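Side-chain contacts in 3-hydroxyacyl-CoA dehydrogenase (Archaeoglobus fulgidus, PDB 1ZEJ), which probably works as an NAD+-dependent dehydrogenase of the 3-hydroxyacyl-CoA dehydrogenase family, oxidising a hydroxyl group of its substrate to a ketone: residues 128-133 with 163-168; 102-107 with 154-159; 79-84 with 89-94. One frame throughout, in Å; residues are numbered along the deposited sequence. Where two conformers were deposited one is given.

Contact 1. Residues 128-133 with 163-168; sequences VHWMNP and LGKEVV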
loop_
_atom_site.group_PDB
_atom_site.type_symbol
_atom_site.label_atom_id
_atom_site.label_comp_id
_atom_site.label_asym_id
_atom_site.label_seq_id
_atom_site.Cartn_x
_atom_site.Cartn_y
_atom_site.Cartn_z
ATOM N N VAL A 128 -7.234 -5.094 -21.034
ATOM C CA VAL A 128 -6.343 -3.929 -20.748
ATOM C C VAL A 128 -7.064 -3.078 -19.718
ATOM O O VAL A 128 -8.081 -2.413 -20.066
ATOM C CB VAL A 128 -5.970 -3.097 -22.004
ATOM C CG1 VAL A 128 -5.207 -1.876 -21.668
ATOM C CG2 VAL A 128 -5.182 -3.883 -22.977
ATOM N N HIS A 129 -6.541 -3.097 -18.488
ATOM C CA HIS A 129 -7.098 -2.503 -17.302
ATOM C C HIS A 129 -6.435 -1.148 -17.022
ATOM O O HIS A 129 -5.270 -1.056 -16.637
ATOM C CB HIS A 129 -6.907 -3.500 -16.155
ATOM C CG HIS A 129 -7.389 -3.033 -14.829
ATOM N ND1 HIS A 129 -6.796 -3.442 -13.650
ATOM C CD2 HIS A 129 -8.424 -2.221 -14.476
ATOM C CE1 HIS A 129 -7.422 -2.869 -12.633
ATOM N NE2 HIS A 129 -8.406 -2.119 -13.111
ATOM N N TRP A 130 -7.172 -0.102 -17.369
ATOM C CA TRP A 130 -6.751 1.272 -17.199
ATOM C C TRP A 130 -7.184 1.712 -15.844
ATOM O O TRP A 130 -8.181 1.242 -15.325
ATOM C CB TRP A 130 -7.453 2.178 -18.213
ATOM C CG TRP A 130 -7.107 1.930 -19.662
ATOM C CD1 TRP A 130 -7.629 0.958 -20.465
ATOM C CD2 TRP A 130 -6.211 2.678 -20.481
ATOM N NE1 TRP A 130 -7.119 1.053 -21.722
ATOM C CE2 TRP A 130 -6.227 2.092 -21.754
ATOM C CE3 TRP A 130 -5.382 3.773 -20.259
ATOM C CZ2 TRP A 130 -5.466 2.583 -22.818
ATOM C CZ3 TRP A 130 -4.634 4.277 -21.323
ATOM C CH2 TRP A 130 -4.666 3.673 -22.579
HETATM N N MSE A 131 -6.454 2.657 -15.259
HETATM C CA MSE A 131 -6.819 3.196 -13.946
HETATM C C MSE A 131 -7.590 4.505 -14.174
HETATM O O MSE A 131 -7.770 4.955 -15.302
HETATM C CB MSE A 131 -5.576 3.399 -13.072
HETATM C CG MSE A 131 -4.599 2.245 -13.054
HETATM SE SE MSE A 131 -5.346 0.617 -12.273
HETATM C CE MSE A 131 -4.448 -0.778 -13.359
ATOM N N ASN A 132 -8.126 5.060 -13.119
ATOM C CA ASN A 132 -9.051 6.173 -13.239
ATOM C C ASN A 132 -8.449 7.449 -12.707
ATOM O O ASN A 132 -8.148 7.497 -11.525
ATOM C CB ASN A 132 -10.325 5.864 -12.439
ATOM C CG ASN A 132 -11.488 6.803 -12.788
ATOM O OD1 ASN A 132 -11.542 7.416 -13.872
ATOM N ND2 ASN A 132 -12.420 6.916 -11.870
ATOM N N PRO A 133 -8.338 8.508 -13.541
ATOM C CA PRO A 133 -8.633 8.586 -14.985
ATOM C C PRO A 133 -7.525 8.019 -15.855
ATOM O O PRO A 133 -6.334 8.217 -15.518
ATOM C CB PRO A 133 -8.779 10.085 -15.240
ATOM C CG PRO A 133 -8.606 10.787 -13.934
ATOM C CD PRO A 133 -7.950 9.815 -13.004
ATOM N N LEU A 163 3.001 5.131 -25.446
ATOM C CA LEU A 163 2.084 6.160 -25.031
ATOM C C LEU A 163 2.518 6.828 -23.734
ATOM O O LEU A 163 1.936 7.848 -23.330
ATOM C CB LEU A 163 0.692 5.537 -24.863
ATOM C CG LEU A 163 -0.573 6.325 -25.087
ATOM C CD1 LEU A 163 -0.649 6.922 -26.489
ATOM C CD2 LEU A 163 -1.723 5.327 -24.867
ATOM N N GLY A 164 3.516 6.249 -23.054
ATOM C CA GLY A 164 3.983 6.786 -21.796
ATOM C C GLY A 164 3.405 6.094 -20.584
ATOM O O GLY A 164 3.668 6.526 -19.456
ATOM N N LYS A 165 2.707 4.966 -20.782
ATOM C CA LYS A 165 2.168 4.215 -19.644
ATOM C C LYS A 165 3.203 3.250 -19.059
ATOM O O LYS A 165 4.124 2.784 -19.746
ATOM C CB LYS A 165 0.880 3.487 -20.052
ATOM C CG LYS A 165 -0.263 4.426 -20.549
ATOM C CD LYS A 165 -0.588 5.456 -19.468
ATOM C CE LYS A 165 -1.959 5.953 -19.472
ATOM N NZ LYS A 165 -2.024 7.195 -18.609
ATOM N N GLU A 166 3.067 2.965 -17.763
ATOM C CA GLU A 166 3.813 1.933 -17.082
ATOM C C GLU A 166 2.994 0.643 -17.186
ATOM O O GLU A 166 1.859 0.547 -16.691
ATOM C CB GLU A 166 4.050 2.283 -15.615
ATOM C CG GLU A 166 5.034 3.430 -15.405
ATOM C CD GLU A 166 6.480 3.015 -15.735
ATOM O OE1 GLU A 166 6.821 1.818 -15.690
ATOM O OE2 GLU A 166 7.273 3.904 -16.030
ATOM N N VAL A 167 3.529 -0.344 -17.870
ATOM C CA VAL A 167 2.730 -1.522 -18.200
ATOM C C VAL A 167 3.172 -2.722 -17.375
ATOM O O VAL A 167 4.362 -3.006 -17.271
ATOM C CB VAL A 167 2.826 -1.904 -19.705
ATOM C CG1 VAL A 167 2.068 -3.215 -19.973
ATOM C CG2 VAL A 167 2.306 -0.826 -20.554
ATOM N N VAL A 168 2.201 -3.425 -16.795
ATOM C CA VAL A 168 2.431 -4.701 -16.149
ATOM C C VAL A 168 1.515 -5.745 -16.811
ATOM O O VAL A 168 0.309 -5.512 -16.950
ATOM C CB VAL A 168 2.133 -4.647 -14.617
ATOM C CG1 VAL A 168 2.291 -6.010 -13.985
ATOM C CG2 VAL A 168 3.069 -3.683 -13.911
#
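Trp130 carries this contact: its six-membered ring reaches across strand 139-144 to Leu163 and Lys165. Just before it in strand 125-130, His129 has the methyl CE of selenomethionine Met131 over one face of its imidazole, 3.5 Å above the plane and offset toward the rim. At Trp130 the indole stands with CG anti to the carbonyl carbon (chi1 -65°), and the corner of its ring projects toward the second segment. Leu163 CD2 comes in at the ring edge, close to the ring plane, 4.1 Å from Trp130 CH2. Lys165 approaches obliquely with an aliphatic carbon rather than its charge, bringing CE to 3.7 Å from Trp130 CZ3. A bend at chi2 (-57°) folds the lysine chain over, and NZ goes past the ring to bond the backbone oxygens of Pro134 and Met137. Met23, Ile27 and Ala30 of helix 22-32 add further packing around the indole. Further along the first segment, Asn132 is followed by a cis peptide to Pro133; Asn132 O accepts a hydrogen bond from Arg279 of the second subunit. In the second segment, Gly164 closes helix 150-162 in a Schellman motif before strand 166-171 begins. His129 is predicted to be important for catalytic activity, and Asn132 to be among the NAD+-binding residues. Trp130 lies between the two in sequence, toward the C-terminal end of a strand in the Rossmann-type sheet, the side where the dinucleotide is bound in this fold.

Contact 2. Residues 102-107 with 154-159; sequences PLCSNT and AFVEGF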
loop_
_atom_site.group_PDB
_atom_site.type_symbol
_atom_site.label_atom_id
_atom_site.label_comp_id
_atom_site.label_asym_id
_atom_site.label_seq_id
_atom_site.Cartn_x
_atom_site.Cartn_y
_atom_site.Cartn_z
ATOM N N PRO A 102 -5.755 -6.611 -32.642
ATOM C CA PRO A 102 -5.926 -6.949 -31.226
ATOM C C PRO A 102 -7.184 -6.294 -30.672
ATOM O O PRO A 102 -7.500 -5.125 -30.999
ATOM C CB PRO A 102 -4.673 -6.364 -30.577
ATOM C CG PRO A 102 -3.695 -6.324 -31.577
ATOM C CD PRO A 102 -4.440 -5.984 -32.870
ATOM N N LEU A 103 -7.896 -7.053 -29.862
ATOM C CA LEU A 103 -9.113 -6.617 -29.200
ATOM C C LEU A 103 -8.868 -6.604 -27.706
ATOM O O LEU A 103 -8.460 -7.609 -27.143
ATOM C CB LEU A 103 -10.255 -7.587 -29.474
ATOM C CG LEU A 103 -10.575 -7.943 -30.919
ATOM C CD1 LEU A 103 -11.734 -8.943 -30.933
ATOM C CD2 LEU A 103 -10.915 -6.698 -31.663
ATOM N N CYS A 104 -9.143 -5.478 -27.066
ATOM C CA CYS A 104 -8.700 -5.233 -25.699
ATOM C C CYS A 104 -9.896 -4.825 -24.857
ATOM O O CYS A 104 -10.327 -3.701 -24.990
ATOM C CB CYS A 104 -7.714 -4.079 -25.685
ATOM S SG CYS A 104 -6.261 -4.320 -26.664
ATOM N N SER A 105 -10.376 -5.653 -23.938
ATOM C CA SER A 105 -11.482 -5.267 -23.069
ATOM C C SER A 105 -10.973 -4.564 -21.778
ATOM O O SER A 105 -10.104 -5.093 -21.094
ATOM C CB SER A 105 -12.329 -6.493 -22.746
ATOM O OG SER A 105 -13.378 -6.144 -21.860
ATOM N N ASN A 106 -11.478 -3.372 -21.480
ATOM C CA ASN A 106 -11.225 -2.725 -20.183
ATOM C C ASN A 106 -12.180 -3.414 -19.235
ATOM O O ASN A 106 -13.386 -3.146 -19.228
ATOM C CB ASN A 106 -11.498 -1.211 -20.221
ATOM C CG ASN A 106 -11.196 -0.493 -18.855
ATOM O OD1 ASN A 106 -10.080 -0.572 -18.268
ATOM N ND2 ASN A 106 -12.192 0.236 -18.373
ATOM N N THR A 107 -11.682 -4.373 -18.506
ATOM C CA THR A 107 -12.568 -5.190 -17.699
ATOM C C THR A 107 -12.096 -4.957 -16.272
ATOM O O THR A 107 -10.908 -5.077 -15.993
ATOM C CB THR A 107 -12.640 -6.713 -18.204
ATOM O OG1 THR A 107 -13.282 -7.539 -17.223
ATOM C CG2 THR A 107 -11.286 -7.297 -18.542
ATOM N N ALA A 154 2.832 -8.446 -26.942
ATOM C CA ALA A 154 3.966 -7.553 -27.187
ATOM C C ALA A 154 3.566 -6.296 -27.988
ATOM O O ALA A 154 4.069 -5.200 -27.739
ATOM C CB ALA A 154 5.071 -8.312 -27.911
ATOM N N PHE A 155 2.676 -6.467 -28.945
ATOM C CA PHE A 155 2.122 -5.369 -29.700
ATOM C C PHE A 155 1.400 -4.359 -28.788
ATOM O O PHE A 155 1.705 -3.170 -28.803
ATOM C CB PHE A 155 1.151 -5.889 -30.734
ATOM C CG PHE A 155 0.620 -4.823 -31.635
ATOM C CD1 PHE A 155 1.319 -4.443 -32.773
ATOM C CD2 PHE A 155 -0.549 -4.190 -31.368
ATOM C CE1 PHE A 155 0.803 -3.431 -33.646
ATOM C CE2 PHE A 155 -1.053 -3.185 -32.238
ATOM C CZ PHE A 155 -0.373 -2.825 -33.349
ATOM N N VAL A 156 0.502 -4.851 -27.962
ATOM C CA VAL A 156 -0.263 -3.981 -27.042
ATOM C C VAL A 156 0.626 -3.374 -25.967
ATOM O O VAL A 156 0.532 -2.186 -25.694
ATOM C CB VAL A 156 -1.450 -4.704 -26.449
ATOM C CG1 VAL A 156 -2.211 -3.786 -25.485
ATOM C CG2 VAL A 156 -2.365 -5.150 -27.547
ATOM N N GLU A 157 1.566 -4.156 -25.433
ATOM C CA GLU A 157 2.532 -3.638 -24.476
ATOM C C GLU A 157 3.356 -2.498 -25.057
ATOM O O GLU A 157 3.540 -1.480 -24.405
ATOM C CB GLU A 157 3.456 -4.757 -23.953
ATOM C CG GLU A 157 4.359 -4.284 -22.878
ATOM C CD GLU A 157 5.217 -5.373 -22.253
ATOM O OE1 GLU A 157 5.343 -6.481 -22.847
ATOM O OE2 GLU A 157 5.781 -5.072 -21.189
ATOM N N GLY A 158 3.856 -2.680 -26.283
ATOM C CA GLY A 158 4.639 -1.658 -26.978
ATOM C C GLY A 158 3.810 -0.393 -27.223
ATOM O O GLY A 158 4.256 0.705 -26.930
ATOM N N PHE A 159 2.596 -0.561 -27.726
ATOM C CA PHE A 159 1.665 0.556 -27.908
ATOM C C PHE A 159 1.497 1.346 -26.611
ATOM O O PHE A 159 1.623 2.569 -26.567
ATOM C CB PHE A 159 0.309 0.017 -28.363
ATOM C CG PHE A 159 -0.785 1.053 -28.380
ATOM C CD1 PHE A 159 -0.863 1.990 -29.398
ATOM C CD2 PHE A 159 -1.721 1.105 -27.380
ATOM C CE1 PHE A 159 -1.875 2.960 -29.399
ATOM C CE2 PHE A 159 -2.730 2.066 -27.389
ATOM C CZ PHE A 159 -2.805 2.971 -28.391
#
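Pro102 and Cys104 meet Phe155 and Val156 in a small apolar patch, with no hydrogen bond between the two segments. The proline ring, followed outward, finds a different partner at CB and at CG. Its CB faces the methyl CG2 of Val156 at 4.0 Å. One atom further, Pro102 CG reaches Phe155 CD2 at 3.8 Å, with CE2 of the same ring only slightly more distant. That approach is oblique to the phenyl plane, and the two side chains cross at about a right angle. Phe155 gets there because its CG lies anti to the backbone N (chi1 -175°), which lays the ring beside the proline at the more exposed end of the patch. Val156 sits deeper. With CG1 taking the position anti to N, CG2 is left to point at the strand, where it touches both Pro102 CB and the sulfur of Cys104, the latter 4.1 Å from Val156 CG2. The cysteine thus contributes a plain van der Waals surface here, and SG packs as an apolar atom would. Phe155 meets only Pro102 of this segment, just ahead of the strand, while Val156 spans Pro102 and Cys104. Around the patch, Cys104 also touches Leu126 and Val128 of the adjacent strand 125-130, and Val156 shares Val128 with it. Phe159, one turn on from Phe155, lies against Ile76 and Met78 of strand 76-79, on the other flank of strand 103-105, so helix 150-162 packs over several neighbouring strands of the sheet.

Contact 3. Residues 79-84 with 89-94; sequences EAVFED and VEVLRE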
loop_
_atom_site.group_PDB
_atom_site.type_symbol
_atom_site.label_atom_id
_atom_site.label_comp_id
_atom_site.label_asym_id
_atom_site.label_seq_id
_atom_site.Cartn_x
_atom_site.Cartn_y
_atom_site.Cartn_z
ATOM N N GLU A 79 -12.392 -1.972 -25.909
ATOM C CA GLU A 79 -13.793 -2.065 -25.542
ATOM C C GLU A 79 -13.988 -1.674 -24.066
ATOM O O GLU A 79 -13.307 -2.188 -23.183
ATOM C CB GLU A 79 -14.324 -3.465 -25.881
ATOM C CG GLU A 79 -15.684 -3.769 -25.261
ATOM C CD GLU A 79 -15.604 -4.163 -23.807
ATOM O OE1 GLU A 79 -14.969 -5.182 -23.526
ATOM O OE2 GLU A 79 -16.180 -3.466 -22.938
ATOM N N ALA A 80 -14.864 -0.699 -23.810
ATOM C CA ALA A 80 -15.150 -0.265 -22.459
ATOM C C ALA A 80 -16.639 -0.116 -22.249
ATOM O O ALA A 80 -17.095 0.967 -21.888
ATOM C CB ALA A 80 -14.450 1.058 -22.178
ATOM N N VAL A 81 -17.405 -1.189 -22.451
ATOM C CA VAL A 81 -18.857 -1.127 -22.295
ATOM C C VAL A 81 -19.241 -1.620 -20.894
ATOM O O VAL A 81 -18.370 -1.948 -20.089
ATOM C CB VAL A 81 -19.601 -1.921 -23.400
ATOM C CG1 VAL A 81 -19.233 -1.400 -24.775
ATOM C CG2 VAL A 81 -19.321 -3.436 -23.334
ATOM N N PHE A 82 -20.537 -1.665 -20.612
ATOM C CA PHE A 82 -21.017 -2.143 -19.306
ATOM C C PHE A 82 -20.338 -3.448 -18.836
ATOM O O PHE A 82 -20.103 -4.360 -19.624
ATOM C CB PHE A 82 -22.546 -2.286 -19.309
ATOM C CG PHE A 82 -23.113 -2.523 -17.948
ATOM C CD1 PHE A 82 -23.350 -1.460 -17.087
ATOM C CD2 PHE A 82 -23.370 -3.804 -17.511
ATOM C CE1 PHE A 82 -23.871 -1.669 -15.802
ATOM C CE2 PHE A 82 -23.878 -4.043 -16.237
ATOM C CZ PHE A 82 -24.125 -2.968 -15.371
ATOM N N GLU A 83 -19.989 -3.476 -17.558
ATOM C CA GLU A 83 -19.326 -4.599 -16.904
ATOM C C GLU A 83 -20.274 -5.811 -16.715
ATOM O O GLU A 83 -20.780 -6.049 -15.605
ATOM C CB GLU A 83 -18.825 -4.156 -15.506
ATOM C CG GLU A 83 -17.835 -5.156 -14.835
ATOM C CD GLU A 83 -16.440 -5.155 -15.513
ATOM O OE1 GLU A 83 -16.169 -4.241 -16.337
ATOM O OE2 GLU A 83 -15.617 -6.059 -15.227
ATOM N N ASP A 84 -20.500 -6.544 -17.798
ATOM C CA ASP A 84 -21.401 -7.683 -17.827
ATOM C C ASP A 84 -20.852 -8.641 -18.887
ATOM O O ASP A 84 -20.543 -8.192 -19.981
ATOM C CB ASP A 84 -22.778 -7.195 -18.252
ATOM C CG ASP A 84 -23.761 -8.304 -18.432
ATOM O OD1 ASP A 84 -24.073 -8.994 -17.437
ATOM O OD2 ASP A 84 -24.221 -8.481 -19.574
ATOM N N VAL A 89 -19.197 -9.895 -24.462
ATOM C CA VAL A 89 -19.096 -10.945 -25.472
ATOM C C VAL A 89 -19.816 -10.516 -26.763
ATOM O O VAL A 89 -19.280 -10.655 -27.859
ATOM C CB VAL A 89 -19.626 -12.270 -24.904
ATOM C CG1 VAL A 89 -19.896 -13.339 -26.010
ATOM C CG2 VAL A 89 -18.654 -12.770 -23.899
ATOM N N GLU A 90 -21.016 -9.982 -26.619
ATOM C CA GLU A 90 -21.796 -9.564 -27.781
ATOM C C GLU A 90 -21.064 -8.521 -28.653
ATOM O O GLU A 90 -20.914 -8.686 -29.875
ATOM C CB GLU A 90 -23.156 -9.054 -27.322
ATOM C CG GLU A 90 -23.886 -8.238 -28.379
ATOM C CD GLU A 90 -25.308 -7.964 -28.024
ATOM O OE1 GLU A 90 -25.744 -8.437 -26.944
ATOM O OE2 GLU A 90 -25.990 -7.292 -28.844
ATOM N N VAL A 91 -20.546 -7.479 -28.022
ATOM C CA VAL A 91 -19.845 -6.428 -28.766
ATOM C C VAL A 91 -18.567 -6.963 -29.350
ATOM O O VAL A 91 -18.258 -6.662 -30.488
ATOM C CB VAL A 91 -19.491 -5.253 -27.783
ATOM C CG1 VAL A 91 -18.508 -4.289 -28.380
ATOM C CG2 VAL A 91 -20.752 -4.541 -27.362
ATOM N N LEU A 92 -17.831 -7.767 -28.587
ATOM C CA LEU A 92 -16.564 -8.313 -29.077
ATOM C C LEU A 92 -16.738 -9.303 -30.236
ATOM O O LEU A 92 -15.962 -9.308 -31.188
ATOM C CB LEU A 92 -15.790 -8.956 -27.924
ATOM C CG LEU A 92 -15.271 -7.941 -26.897
ATOM C CD1 LEU A 92 -14.929 -8.628 -25.584
ATOM C CD2 LEU A 92 -14.066 -7.222 -27.419
ATOM N N ARG A 93 -17.760 -10.155 -30.150
ATOM C CA ARG A 93 -18.073 -11.050 -31.249
ATOM C C ARG A 93 -18.431 -10.282 -32.542
ATOM O O ARG A 93 -18.093 -10.742 -33.624
ATOM C CB ARG A 93 -19.174 -12.041 -30.880
ATOM C CG ARG A 93 -18.666 -13.146 -29.967
ATOM C CD ARG A 93 -19.765 -14.110 -29.666
ATOM N NE ARG A 93 -20.117 -14.877 -30.858
ATOM C CZ ARG A 93 -19.397 -15.868 -31.390
ATOM N NH1 ARG A 93 -18.244 -16.259 -30.863
ATOM N NH2 ARG A 93 -19.862 -16.506 -32.459
ATOM N N GLU A 94 -19.088 -9.133 -32.424
ATOM C CA GLU A 94 -19.383 -8.307 -33.566
ATOM C C GLU A 94 -18.118 -7.729 -34.185
ATOM O O GLU A 94 -17.890 -7.832 -35.414
ATOM C CB GLU A 94 -20.303 -7.185 -33.122
ATOM C CG GLU A 94 -20.698 -6.243 -34.171
ATOM C CD GLU A 94 -21.925 -5.424 -33.740
ATOM O OE1 GLU A 94 -22.071 -5.134 -32.513
ATOM O OE2 GLU A 94 -22.724 -5.090 -34.630
#
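The loop that leads from strand 76-79 into helix 85-96, a beta-alpha unit of the nucleotide-binding domain, is held against its own helix where Glu79 and Val81 meet Val91 and Leu92. The Glu79 chain runs crosswise to Leu92: Glu79 CB lies 4.1 Å from Leu92 CD2, and OE1 of the glutamate comes to 4.0 Å from Leu92 CD1. Glu79 CG approaches Val91 CG1 at 4.2 Å. Val81 CG1 faces Val91 CG2 at 4.3 Å, but Val91 was modelled in two conformers and its contacts are less certain. A bend at chi2 (-80°) turns the Glu79 carboxylate back toward its own loop, where OE2 accepts a hydrogen bond from Val81 N at 2.6 Å through its anti lone pair, nearly straight (172°). The same oxygen forms a salt bridge with Lys88, and OE1 bonds Ser105 OG, so this buried carboxylate is gripped at both oxygens. A leucine in place of Glu79 would probably leave Lys88 without its charged mate and Val81 N without its acceptor, setting the loop free to shift. At the end of the loop Asp84 takes the N-cap position of helix 85-96. Lys88 and Glu83 are predicted to bind NAD+, and this beta-alpha unit of a Rossmann-type domain lies beside the glycine-rich turn, also predicted to bind NAD+, which Val81 touches at Gly19.

Contact 1 lies nearest the middle of the chain and is buried, with the second subunit close by. Contacts 2 and 3 are progressively further out, only partly buried, and meet no other chain. Strand 125-130 of contact 1 and strand 103-105 of contact 2 are neighbours in the sheet, tied by Val128 N to Ser105 O, 2.9 Å; the helix of contact 2 ends just before the second segment of contact 1. Contact 3 joins contact 2 through Asn106 N and Glu79 O, 2.8 Å apart. Chemistry follows place: an indole against leucine and the aliphatic part of a lysine in contact 1; proline, cysteine, valine and an exposed phenylalanine in contact 2; a buried carboxylate beside the predicted cofactor site in contact 3.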